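HTH-type transcriptional repressor Rv2887 (Mycobacterium tuberculosis, PDB 5HSM) represses a methyltransferase gene by binding its promoter, represses several other genes, and binds salicylate and para-aminosalicylic acid. Local coordinates at residues 42-47 / 136-141; 50-55 / 121-126; 60-65 / 97-102. All coordinates share one frame; numbering follows the deposited sequence.

Interaction 1: residues 42-47 / 136-141; sequences RPEVSA and ARVLAR
Glu-44 lays its aliphatic stem over one methyl of Val-138 and sends its carboxylate on to Arg-137, joining helix 29-49 to the C-terminal end of helix 118-139. Both helices belong to the largely helical frame of the MarR fold, which carries the winged helix-turn-helix and builds the dimer. The pair illustrates how one residue can serve two kinds of contact. CG of Glu-44 lies 3.9 Å from CG2 of Val-138, and the two stems run by one another head to tail. With CG anti to the backbone N (chi1 -174°) the glutamate stem extends across the gap between the helices, and a bend at chi2 then turns the carboxylate toward Arg-137. There OE2 takes the NE hydrogen of Arg-137 at 2.8 Å in a salt bridge that is close to straight (161°). The oxygen sits at the edge of the guanidinium, in its plane, and is met nearly along its own C-O axis, while the carboxylate and guanidinium planes are turned 44° apart. Val-138 is buried and also packs on Leu-41 and on Leu-30 of the second subunit, whereas Arg-137 is exposed, so the contact grades from apolar interior to charged surface within two consecutive residues. The side chain of Val-138 is about 6 Å from that of Asp-135, a salicylate-binding residue on the same helix. A water ties the arginine to the opposing backbone as well: it accepts from NH2 of Arg-137 at 2.8 Å and donates to the carbonyl O of Glu-44 at 2.7 Å.

Interaction 2: residues 50-55 / 121-126; sequences SPLGLT and RALAKR. With SO4 (sulfate ion), chain C.
Leu-54 and Leu-123 reach toward each other tip to tip, CD2 to CD2 at 4.0 Å, and the other methyl of Leu-54, CD1, rests at the same 4.0 Å from CG of Leu-123. Leu-123 thus offers both its branch point and one methyl to the same partner. Its second methyl, CD1, turns to Leu-52, lying 4.3 Å from CB and 4.1 Å from the carbonyl O of that residue. One leucine of helix 118-139 is in this way held between two residues of the connection that leads from helix 29-49 to helix 56-67. In Leu-123 a chi1 of -174° sets CG beside the carbonyl carbon, and from there the methyls reach the loop although the CB itself does not point there. Leu-52 reaches further along the helix, its CD2 touching the backbone C of Arg-126 at 4.2 Å.

Around this first shell, Leu-62 of helix 56-67 packs on both Leu-54 and Leu-123, and Ala-127 lies against Leu-52 and Leu-54. The loop is shaped by a short 3-10 turn, closed by a bond from Gly-53 N to Ser-50 O, and Gly-53 takes a positive phi before Leu-54 turns inward. Thr-55 then stands at the N-cap of helix 56-67. Arg-121, an exposed residue of helix 118-139, holds a sulfate, probably from the crystallisation liquor: NE donates to O3 at 2.7 Å, and NH2 adds weak bonds to O3 and O2.

The stem of Arg-126 starts toward the loop and its charged end leads off. No hydrogen bond joins the two segments, so loop and long helix of the MarR fold meet through van der Waals packing, chiefly of leucine side chains.

Interaction 3: residues 60-65 / 97-102; sequences VCLRML and AGAVAR
Leu-62 has chi1 at -162°, which with chi2 near 62° brings CD1 to Ala-99, whereas Leu-65, one turn on, holds CG anti to its carbonyl carbon (chi1 -80°) and extends CD1 to Val-100. The two leucines share a face of helix 56-67 and meet the segment that follows helix 84-96, within the winged helix-turn-helix of the MarR family. This is an example of a core contact made by apolar packing: all four touching residues are buried, and no hydrogen bond crosses between the segments. Leu-62 CD1 comes to 4.2 Å from Ala-99 CB. The side chains of Leu-65 and Val-100 lie roughly perpendicular.

The backbone of 97-102 is held by bonds to neighbouring parts of the chain. Gly-98, with positive phi, ends helix 84-96 in a Schellman motif, and Ala-99 and Ala-101 form backbone hydrogen bonds with Thr-117 and Thr-115, which aligns this segment beside the returning chain. Leu-116 packs on both leucines and Leu-94 lies against Val-100, so the contact joins the helices and the wing region in one core. Elsewhere on helix 56-67, Arg-63, a salicylate-binding residue, takes no part in this contact; its NE forms a salt bridge with Glu-128 of its own chain and its NH2 another with Asp-27 of the second subunit, while Val-60 packs on Leu-24 of that subunit. At the far end of the core contact, Leu-65 CD1 meets Val-100 CG2 at 4.1 Å.

Overall arrangement
Interactions 1 and 2 both fasten helix 118-139, near its C-terminal end and nearer its start, to helix 29-49 and the loop that follows it, with their centres about 16 Å apart. Interaction 3 is wholly buried, and the other two only partly. Chemistry follows place: interaction 1 reaches the surface and adds a salt bridge and a water to its apolar contact, while interactions 2 and 3 rest on apolar packing with no hydrogen bond between their segments. Those two, with centres about 10 Å apart, merge into one core where Leu-62 and Ala-99 meet Leu-123. Interactions 1 and 3 lie on opposite sides of the chain's centre, yet both touch the second subunit.

Interaction 1: residues 42-47 / 136-141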
loop_
_atom_site.group_PDB
_atom_site.type_symbol
_atom_site.label_atom_id
_atom_site.label_comp_id
_atom_site.label_asym_id
_atom_site.label_seq_id
_atom_site.Cartn_x
_atom_site.Cartn_y
_atom_site.Cartn_z
ATOM N N ARG A 42 -8.754 -4.385 3.645
ATOM C CA ARG A 42 -8.110 -3.813 4.827
ATOM C C ARG A 42 -9.096 -3.669 6.002
ATOM O O ARG A 42 -8.783 -4.093 7.126
ATOM C CB ARG A 42 -7.461 -2.462 4.506
ATOM C CG ARG A 42 -6.465 -2.032 5.552
ATOM C CD ARG A 42 -6.192 -0.536 5.502
ATOM N NE ARG A 42 -5.538 -0.061 6.726
ATOM C CZ ARG A 42 -6.051 -0.131 7.957
ATOM N NH1 ARG A 42 -7.262 -0.638 8.169
ATOM N NH2 ARG A 42 -5.352 0.329 8.987
ATOM N N PRO A 43 -10.286 -3.092 5.762
ATOM C CA PRO A 43 -11.249 -3.066 6.873
ATOM C C PRO A 43 -11.714 -4.442 7.311
ATOM O O PRO A 43 -12.023 -4.608 8.485
ATOM C CB PRO A 43 -12.438 -2.284 6.302
ATOM C CG PRO A 43 -11.899 -1.518 5.175
ATOM C CD PRO A 43 -10.763 -2.292 4.616
ATOM N N GLU A 44 -11.812 -5.399 6.393
ATOM C CA GLU A 44 -12.224 -6.752 6.778
ATOM C C GLU A 44 -11.208 -7.352 7.757
ATOM O O GLU A 44 -11.572 -7.945 8.790
ATOM C CB GLU A 44 -12.379 -7.648 5.541
ATOM C CG GLU A 44 -12.941 -9.049 5.826
ATOM C CD GLU A 44 -14.457 -9.104 5.823
ATOM O OE1 GLU A 44 -15.096 -8.127 5.372
ATOM O OE2 GLU A 44 -15.014 -10.125 6.282
ATOM N N VAL A 45 -9.927 -7.193 7.429
ATOM C CA VAL A 45 -8.846 -7.688 8.279
ATOM C C VAL A 45 -8.783 -6.950 9.621
ATOM O O VAL A 45 -8.698 -7.570 10.684
ATOM C CB VAL A 45 -7.490 -7.589 7.544
ATOM C CG1 VAL A 45 -6.349 -7.917 8.481
ATOM C CG2 VAL A 45 -7.486 -8.566 6.376
ATOM N N SER A 46 -8.853 -5.628 9.570
ATOM C CA SER A 46 -8.916 -4.823 10.781
ATOM C C SER A 46 -10.082 -5.232 11.707
ATOM O O SER A 46 -9.914 -5.355 12.928
ATOM C CB SER A 46 -9.030 -3.349 10.393
ATOM O OG SER A 46 -9.054 -2.529 11.535
ATOM N N ALA A 47 -11.264 -5.431 11.125
ATOM C CA ALA A 47 -12.440 -5.813 11.901
ATOM C C ALA A 47 -12.263 -7.196 12.513
ATOM O O ALA A 47 -12.734 -7.449 13.626
ATOM C CB ALA A 47 -13.690 -5.780 11.044
ATOM N N ALA A 136 -10.606 -15.300 3.162
ATOM C CA ALA A 136 -11.582 -16.208 2.568
ATOM C C ALA A 136 -12.972 -15.580 2.471
ATOM O O ALA A 136 -13.708 -15.825 1.509
ATOM C CB ALA A 136 -11.653 -17.519 3.371
ATOM N N ARG A 137 -13.348 -14.796 3.479
ATOM C CA ARG A 137 -14.657 -14.144 3.458
ATOM C C ARG A 137 -14.781 -13.178 2.290
ATOM O O ARG A 137 -15.848 -13.079 1.671
ATOM C CB ARG A 137 -14.924 -13.396 4.764
ATOM C CG ARG A 137 -15.311 -14.316 5.916
ATOM C CD ARG A 137 -15.923 -13.530 7.053
ATOM N NE ARG A 137 -14.995 -12.585 7.680
ATOM C CZ ARG A 137 -14.111 -12.921 8.615
ATOM N NH1 ARG A 137 -13.991 -14.187 9.008
ATOM N NH2 ARG A 137 -13.341 -11.992 9.156
ATOM N N VAL A 138 -13.712 -12.446 1.998
ATOM C CA VAL A 138 -13.782 -11.560 0.824
ATOM C C VAL A 138 -13.820 -12.347 -0.488
ATOM O O VAL A 138 -14.662 -12.085 -1.365
ATOM C CB VAL A 138 -12.618 -10.560 0.795
ATOM C CG1 VAL A 138 -12.632 -9.774 -0.505
ATOM C CG2 VAL A 138 -12.736 -9.614 1.989
ATOM N N LEU A 139 -12.936 -13.333 -0.617
ATOM C CA LEU A 139 -12.953 -14.186 -1.808
ATOM C C LEU A 139 -14.314 -14.856 -2.065
ATOM O O LEU A 139 -14.713 -15.033 -3.209
ATOM C CB LEU A 139 -11.882 -15.263 -1.688
ATOM C CG LEU A 139 -10.607 -15.097 -2.497
ATOM C CD1 LEU A 139 -9.769 -16.336 -2.287
ATOM C CD2 LEU A 139 -10.910 -14.881 -3.981
ATOM N N ALA A 140 -15.026 -15.229 -1.005
ATOM C CA ALA A 140 -16.275 -15.978 -1.158
ATOM C C ALA A 140 -17.435 -15.141 -1.716
ATOM O O ALA A 140 -18.534 -15.660 -1.921
ATOM C CB ALA A 140 -16.678 -16.596 0.170
ATOM N N ARG A 141 -17.189 -13.857 -1.962
ATOM C CA ARG A 141 -18.133 -13.016 -2.696
ATOM C C ARG A 141 -18.294 -13.535 -4.120
ATOM O O ARG A 141 -19.286 -13.264 -4.783
ATOM C CB ARG A 141 -17.663 -11.563 -2.732
ATOM C CG ARG A 141 -17.724 -10.822 -1.404
ATOM C CD ARG A 141 -17.160 -9.414 -1.579
ATOM N NE ARG A 141 -17.370 -8.597 -0.387
ATOM C CZ ARG A 141 -17.298 -7.269 -0.369
ATOM N NH1 ARG A 141 -17.037 -6.605 -1.483
ATOM N NH2 ARG A 141 -17.510 -6.603 0.759
HETATM O O HOH W 1 -13.883 -9.236 9.125
#

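Interaction 2: residues 50-55 / 121-126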
loop_
_atom_site.group_PDB
_atom_site.type_symbol
_atom_site.label_atom_id
_atom_site.label_comp_id
_atom_site.label_asym_id
_atom_site.label_seq_id
_atom_site.Cartn_x
_atom_site.Cartn_y
_atom_site.Cartn_z
ATOM N N SER A 50 -9.827 -6.771 15.523
ATOM C CA SER A 50 -10.280 -5.957 16.653
ATOM C C SER A 50 -10.660 -6.752 17.919
ATOM O O SER A 50 -10.219 -6.392 19.003
ATOM C CB SER A 50 -11.452 -5.075 16.225
ATOM O OG SER A 50 -11.779 -4.179 17.273
ATOM N N PRO A 51 -11.444 -7.841 17.799
ATOM C CA PRO A 51 -11.795 -8.566 19.035
ATOM C C PRO A 51 -10.597 -9.168 19.762
ATOM O O PRO A 51 -10.708 -9.517 20.936
ATOM C CB PRO A 51 -12.711 -9.684 18.539
ATOM C CG PRO A 51 -13.259 -9.164 17.237
ATOM C CD PRO A 51 -12.122 -8.421 16.624
ATOM N N LEU A 52 -9.474 -9.295 19.060
ATOM C CA LEU A 52 -8.254 -9.819 19.644
ATOM C C LEU A 52 -7.413 -8.705 20.251
ATOM O O LEU A 52 -6.303 -8.949 20.732
ATOM C CB LEU A 52 -7.434 -10.557 18.585
ATOM C CG LEU A 52 -7.738 -12.012 18.228
ATOM C CD1 LEU A 52 -9.187 -12.234 17.874
ATOM C CD2 LEU A 52 -6.849 -12.405 17.059
ATOM N N GLY A 53 -7.922 -7.481 20.190
ATOM C CA GLY A 53 -7.230 -6.333 20.753
ATOM C C GLY A 53 -6.045 -5.881 19.909
ATOM O O GLY A 53 -5.100 -5.282 20.416
ATOM N N LEU A 54 -6.099 -6.167 18.613
ATOM C CA LEU A 54 -5.005 -5.821 17.706
ATOM C C LEU A 54 -5.448 -4.889 16.601
ATOM O O LEU A 54 -6.522 -5.073 16.026
ATOM C CB LEU A 54 -4.421 -7.084 17.067
ATOM C CG LEU A 54 -3.666 -8.071 17.945
ATOM C CD1 LEU A 54 -3.395 -9.323 17.172
ATOM C CD2 LEU A 54 -2.369 -7.425 18.350
ATOM N N THR A 55 -4.614 -3.896 16.306
ATOM C CA THR A 55 -4.724 -3.146 15.069
ATOM C C THR A 55 -3.939 -3.856 13.988
ATOM O O THR A 55 -3.143 -4.750 14.266
ATOM C CB THR A 55 -4.182 -1.721 15.215
ATOM O OG1 THR A 55 -2.768 -1.783 15.438
ATOM C CG2 THR A 55 -4.854 -1.020 16.389
ATOM N N ARG A 121 3.162 -15.250 21.368
ATOM C CA ARG A 121 3.292 -16.275 20.334
ATOM C C ARG A 121 1.915 -16.892 20.081
ATOM O O ARG A 121 1.515 -17.145 18.926
ATOM C CB ARG A 121 4.331 -17.340 20.751
ATOM C CG ARG A 121 5.734 -16.759 20.928
ATOM C CD ARG A 121 6.825 -17.819 21.186
ATOM N NE ARG A 121 6.654 -18.505 22.466
ATOM C CZ ARG A 121 7.172 -18.095 23.623
ATOM N NH1 ARG A 121 7.900 -16.983 23.682
ATOM N NH2 ARG A 121 6.967 -18.806 24.727
ATOM N N ALA A 122 1.173 -17.107 21.170
ATOM C CA ALA A 122 -0.160 -17.678 21.042
ATOM C C ALA A 122 -1.048 -16.732 20.238
ATOM O O ALA A 122 -1.789 -17.157 19.329
ATOM C CB ALA A 122 -0.763 -17.946 22.404
ATOM N N LEU A 123 -0.955 -15.449 20.578
ATOM C CA LEU A 123 -1.753 -14.403 19.922
ATOM C C LEU A 123 -1.396 -14.293 18.462
ATOM O O LEU A 123 -2.266 -14.079 17.623
ATOM C CB LEU A 123 -1.548 -13.047 20.603
ATOM C CG LEU A 123 -2.422 -11.887 20.123
ATOM C CD1 LEU A 123 -3.908 -12.197 20.362
ATOM C CD2 LEU A 123 -2.021 -10.591 20.813
ATOM N N ALA A 124 -0.108 -14.424 18.153
ATOM C CA ALA A 124 0.342 -14.292 16.777
ATOM C C ALA A 124 -0.318 -15.383 15.954
ATOM O O ALA A 124 -0.791 -15.134 14.827
ATOM C CB ALA A 124 1.879 -14.378 16.679
ATOM N N LYS A 125 -0.387 -16.590 16.522
ATOM C CA LYS A 125 -0.979 -17.667 15.731
ATOM C C LYS A 125 -2.504 -17.524 15.607
ATOM O O LYS A 125 -3.051 -17.702 14.504
ATOM C CB LYS A 125 -0.577 -19.041 16.287
ATOM C CG LYS A 125 0.844 -19.434 15.838
ATOM C CD LYS A 125 1.266 -18.601 14.592
ATOM C CE LYS A 125 2.272 -19.273 13.644
ATOM N NZ LYS A 125 1.659 -20.165 12.615
ATOM N N ARG A 126 -3.186 -17.165 16.698
ATOM C CA ARG A 126 -4.629 -16.947 16.617
ATOM C C ARG A 126 -4.973 -15.846 15.601
ATOM O O ARG A 126 -5.928 -15.966 14.816
ATOM C CB ARG A 126 -5.201 -16.584 17.989
ATOM C CG ARG A 126 -6.382 -17.448 18.406
ATOM C CD ARG A 126 -5.961 -18.581 19.343
ATOM N NE ARG A 126 -5.585 -18.101 20.676
ATOM C CZ ARG A 126 -5.181 -18.885 21.676
ATOM N NH1 ARG A 126 -5.097 -20.199 21.512
ATOM N NH2 ARG A 126 -4.861 -18.352 22.847
HETATM S S SO4 C . 4.977 -21.883 23.510
HETATM O O1 SO4 C . 3.580 -21.591 23.208
HETATM O O2 SO4 C . 5.222 -21.601 24.923
HETATM O O3 SO4 C . 5.840 -21.055 22.669
HETATM O O4 SO4 C . 5.242 -23.292 23.227
#

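Interaction 3: residues 60-65 / 97-102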
loop_
_atom_site.group_PDB
_atom_site.type_symbol
_atom_site.label_atom_id
_atom_site.label_comp_id
_atom_site.label_asym_id
_atom_site.label_seq_id
_atom_site.Cartn_x
_atom_site.Cartn_y
_atom_site.Cartn_z
ATOM N N VAL A 60 0.969 -6.843 12.163
ATOM C CA VAL A 60 2.141 -6.948 11.284
ATOM C C VAL A 60 3.443 -7.071 12.103
ATOM O O VAL A 60 4.284 -7.957 11.843
ATOM C CB VAL A 60 2.199 -5.748 10.324
ATOM C CG1 VAL A 60 3.514 -5.717 9.563
ATOM C CG2 VAL A 60 1.021 -5.817 9.333
ATOM N N CYS A 61 3.590 -6.215 13.113
ATOM C CA CYS A 61 4.741 -6.290 14.019
ATOM C C CYS A 61 4.835 -7.646 14.732
ATOM O O CYS A 61 5.883 -8.299 14.731
ATOM C CB CYS A 61 4.671 -5.168 15.059
ATOM S SG CYS A 61 5.994 -5.191 16.296
ATOM N N LEU A 62 3.732 -8.049 15.359
ATOM C CA LEU A 62 3.619 -9.357 16.007
ATOM C C LEU A 62 4.066 -10.518 15.101
ATOM O O LEU A 62 4.846 -11.384 15.508
ATOM C CB LEU A 62 2.166 -9.559 16.457
ATOM C CG LEU A 62 1.804 -10.614 17.499
ATOM C CD1 LEU A 62 2.490 -10.316 18.822
ATOM C CD2 LEU A 62 0.294 -10.644 17.679
ATOM N N ARG A 63 3.578 -10.527 13.867
ATOM C CA ARG A 63 3.893 -11.593 12.933
ATOM C C ARG A 63 5.381 -11.582 12.565
ATOM O O ARG A 63 6.036 -12.641 12.501
ATOM C CB ARG A 63 3.022 -11.469 11.677
ATOM C CG ARG A 63 3.265 -12.567 10.670
ATOM C CD ARG A 63 2.010 -12.904 9.906
ATOM N NE ARG A 63 2.190 -14.081 9.060
ATOM C CZ ARG A 63 2.181 -15.337 9.507
ATOM N NH1 ARG A 63 2.006 -15.596 10.800
ATOM N NH2 ARG A 63 2.348 -16.341 8.657
ATOM N N MET A 64 5.915 -10.383 12.344
ATOM C CA MET A 64 7.336 -10.241 12.022
ATOM C C MET A 64 8.222 -10.779 13.150
ATOM O O MET A 64 9.216 -11.475 12.908
ATOM C CB MET A 64 7.682 -8.780 11.744
ATOM C CG MET A 64 7.209 -8.283 10.400
ATOM S SD MET A 64 7.940 -6.698 9.967
ATOM C CE MET A 64 7.221 -5.624 11.196
ATOM N N LEU A 65 7.858 -10.446 14.382
ATOM C CA LEU A 65 8.596 -10.932 15.545
ATOM C C LEU A 65 8.412 -12.429 15.817
ATOM O O LEU A 65 9.302 -13.081 16.377
ATOM C CB LEU A 65 8.199 -10.135 16.784
ATOM C CG LEU A 65 8.888 -8.778 16.892
ATOM C CD1 LEU A 65 8.375 -8.024 18.108
ATOM C CD2 LEU A 65 10.392 -8.981 16.989
ATOM N N ALA A 97 0.015 -5.038 26.213
ATOM C CA ALA A 97 -0.907 -6.165 26.146
ATOM C C ALA A 97 -0.240 -7.470 26.581
ATOM O O ALA A 97 -0.868 -8.527 26.557
ATOM C CB ALA A 97 -1.470 -6.302 24.738
ATOM N N GLY A 98 1.028 -7.389 26.976
ATOM C CA GLY A 98 1.767 -8.551 27.449
ATOM C C GLY A 98 2.150 -9.525 26.348
ATOM O O GLY A 98 2.492 -10.688 26.609
ATOM N N ALA A 99 2.114 -9.041 25.109
ATOM C CA ALA A 99 2.416 -9.865 23.940
ATOM C C ALA A 99 3.888 -9.761 23.545
ATOM O O ALA A 99 4.476 -10.713 23.022
ATOM C CB ALA A 99 1.528 -9.459 22.775
ATOM N N VAL A 100 4.466 -8.588 23.778
ATOM C CA VAL A 100 5.875 -8.347 23.511
ATOM C C VAL A 100 6.600 -8.163 24.836
ATOM O O VAL A 100 6.128 -7.424 25.706
ATOM C CB VAL A 100 6.065 -7.114 22.595
ATOM C CG1 VAL A 100 7.486 -6.574 22.674
ATOM C CG2 VAL A 100 5.705 -7.472 21.154
ATOM N N ALA A 101 7.738 -8.839 25.000
ATOM C CA ALA A 101 8.437 -8.843 26.286
ATOM C C ALA A 101 9.037 -7.474 26.611
ATOM O O ALA A 101 9.340 -6.695 25.710
ATOM C CB ALA A 101 9.523 -9.924 26.296
ATOM N N ARG A 102 9.197 -7.184 27.900
ATOM C CA ARG A 102 9.706 -5.885 28.340
ATOM C C ARG A 102 11.176 -5.715 27.953
ATOM O O ARG A 102 12.002 -6.563 28.246
ATOM C CB ARG A 102 9.506 -5.725 29.847
ATOM C CG ARG A 102 8.051 -5.652 30.247
ATOM C CD ARG A 102 7.440 -4.375 29.705
ATOM N NE ARG A 102 6.040 -4.266 30.084
ATOM C CZ ARG A 102 5.624 -3.766 31.242
ATOM N NH1 ARG A 102 6.504 -3.318 32.130
ATOM N NH2 ARG A 102 4.327 -3.713 31.507
#